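Side-chain contact in PKS_KS domain-containing protein (Photorhabdus luminescens subsp. laumondii, PDB 6SMO), which probably acts as a 3-oxoacyl-[acyl-carrier-protein] synthase, a thiolase-like ketosynthase that extends acyl chains by condensation with units carried on acyl carrier protein: residues 42-47 and 382-387. Residues are numbered along the deposited sequence; the frame is centred on the assembly and turned at random.
Sequences VGVNEF and LCLEIE
Leu-384 reaches from helix 372-388 to the first turn of helix 44-53, where one methyl meets Val-44 most closely and the other the edge of Phe-47. CD2 of Leu-384 lies 3.6 Å from CG1 of Val-44, a methyl-to-methyl contact; the same CG1 also grazes CD1 of Leu-384. That second branch, CD1 of Leu-384, comes in at the edge of the Phe-47 ring, close to its plane, 3.9 Å from CD2 of Phe-47. CE2 of Phe-47 follows at 4.2 Å from the same Leu-384 CD1, so the methyl borders one ring side rather than resting on a face. Leu-384 extends through CG anti to its carbonyl carbon (chi1 -69°), which carries the fork across; the CA atoms of Val-44 and Leu-384 lie 8.6 Å apart, the closest CA pair of segments 42-47 and 382-387. Val-44 presents CG1, the methyl lying opposite its backbone N (chi1 169°).

Val-44 and Phe-47 are three residues apart and therefore share one side of their helix. That turn starts at the N-cap residue Gly-43, whose O accepts a 3.0 Å hydrogen bond from N of Phe-47; Gly-43 is also bonded through its backbone to Val-36 of strand 29-37. The same strand lines the contact: Phe-47 packs on Val-36 and Leu-384 on Leu-34. Further out on helix 372-388, Leu-382 and Ile-386 pack on strands 420-427 and 431-438.

The contact thus joins two helices, one from each half of the ketosynthase sequence, beside the central sheet of the thiolase-like fold. Leu-384 and Phe-47 are buried and Val-44 partly exposed, so water is excluded mainly around the leucine and the ring. With 121 Å² buried and no hydrogen bond between the segments, dispersion and water exclusion hold this small apolar junction, with little directional preference.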
# COMPACT_ATOMS: atom_id res chain seq x y z
N VAL B 42 -8.49 21.57 -11.43
CA VAL B 42 -9.56 20.95 -10.59
C VAL B 42 -10.82 20.84 -11.45
O VAL B 42 -11.28 21.88 -11.96
CB VAL B 42 -9.82 21.78 -9.31
CG1 VAL B 42 -10.83 21.10 -8.40
CG2 VAL B 42 -8.53 22.07 -8.56
N GLY B 43 -11.34 19.62 -11.61
CA GLY B 43 -12.47 19.31 -12.51
C GLY B 43 -11.99 18.85 -13.87
O GLY B 43 -10.89 19.27 -14.28
N VAL B 44 -12.79 18.04 -14.56
CA VAL B 44 -12.44 17.35 -15.84
C VAL B 44 -12.13 18.40 -16.93
O VAL B 44 -11.13 18.22 -17.64
CB VAL B 44 -13.56 16.39 -16.28
CG1 VAL B 44 -13.35 15.87 -17.70
CG2 VAL B 44 -13.71 15.23 -15.31
N ASN B 45 -12.98 19.43 -17.05
CA ASN B 45 -12.91 20.46 -18.12
C ASN B 45 -11.61 21.26 -18.00
O ASN B 45 -10.89 21.37 -19.01
CB ASN B 45 -14.13 21.38 -18.10
CG ASN B 45 -15.43 20.66 -18.37
OD1 ASN B 45 -15.46 19.63 -19.04
ND2 ASN B 45 -16.53 21.19 -17.84
N GLU B 46 -11.32 21.79 -16.80
CA GLU B 46 -10.12 22.62 -16.52
C GLU B 46 -8.85 21.76 -16.62
O GLU B 46 -7.87 22.23 -17.21
CB GLU B 46 -10.23 23.28 -15.14
CG GLU B 46 -9.21 24.38 -14.90
CD GLU B 46 -9.12 24.87 -13.47
OE1 GLU B 46 -7.98 25.06 -12.99
OE2 GLU B 46 -10.18 25.06 -12.84
N PHE B 47 -8.90 20.54 -16.06
CA PHE B 47 -7.77 19.57 -16.03
C PHE B 47 -7.29 19.27 -17.46
O PHE B 47 -6.07 19.33 -17.70
CB PHE B 47 -8.19 18.28 -15.31
CG PHE B 47 -7.17 17.17 -15.36
CD1 PHE B 47 -6.00 17.25 -14.61
CD2 PHE B 47 -7.37 16.05 -16.15
CE1 PHE B 47 -5.07 16.22 -14.65
CE2 PHE B 47 -6.43 15.03 -16.19
CZ PHE B 47 -5.28 15.12 -15.44
N LEU B 382 -5.72 9.52 -19.11
CA LEU B 382 -5.67 8.42 -20.11
C LEU B 382 -7.07 8.20 -20.72
O LEU B 382 -7.15 8.03 -21.95
CB LEU B 382 -5.17 7.15 -19.42
CG LEU B 382 -5.21 5.87 -20.25
CD1 LEU B 382 -4.51 6.05 -21.59
CD2 LEU B 382 -4.59 4.71 -19.49
N CYS B 383 -8.11 8.21 -19.88
CA CYS B 383 -9.53 8.02 -20.30
C CYS B 383 -9.97 9.17 -21.21
O CYS B 383 -10.64 8.89 -22.22
CB CYS B 383 -10.45 7.91 -19.09
SG CYS B 383 -10.17 6.40 -18.12
N LEU B 384 -9.58 10.41 -20.88
CA LEU B 384 -9.87 11.63 -21.67
C LEU B 384 -9.12 11.59 -23.01
O LEU B 384 -9.69 12.03 -24.02
CB LEU B 384 -9.48 12.87 -20.86
CG LEU B 384 -10.35 13.16 -19.63
CD1 LEU B 384 -9.66 14.13 -18.69
CD2 LEU B 384 -11.71 13.69 -20.05
N GLU B 385 -7.88 11.08 -23.00
CA GLU B 385 -7.00 10.97 -24.20
C GLU B 385 -7.65 10.03 -25.23
O GLU B 385 -7.68 10.40 -26.42
CB GLU B 385 -5.61 10.47 -23.82
CG GLU B 385 -4.69 11.56 -23.30
CD GLU B 385 -3.33 11.06 -22.86
OE1 GLU B 385 -3.29 10.18 -21.97
OE2 GLU B 385 -2.31 11.53 -23.40
N ILE B 386 -8.14 8.87 -24.79
CA ILE B 386 -8.78 7.83 -25.66
C ILE B 386 -10.10 8.39 -26.20
O ILE B 386 -10.37 8.20 -27.41
CB ILE B 386 -8.98 6.51 -24.89
CG1 ILE B 386 -7.64 5.84 -24.57
CG2 ILE B 386 -9.91 5.57 -25.64
CD1 ILE B 386 -7.71 4.77 -23.51
N GLU B 387 -10.90 9.04 -25.34
CA GLU B 387 -12.20 9.67 -25.70
C GLU B 387 -12.00 10.69 -26.82
O GLU B 387 -12.72 10.59 -27.84
CB GLU B 387 -12.83 10.35 -24.48
CG GLU B 387 -14.16 9.75 -24.07
CD GLU B 387 -15.36 10.33 -24.79
OE1 GLU B 387 -16.12 9.55 -25.41
OE2 GLU B 387 -15.55 11.57 -24.73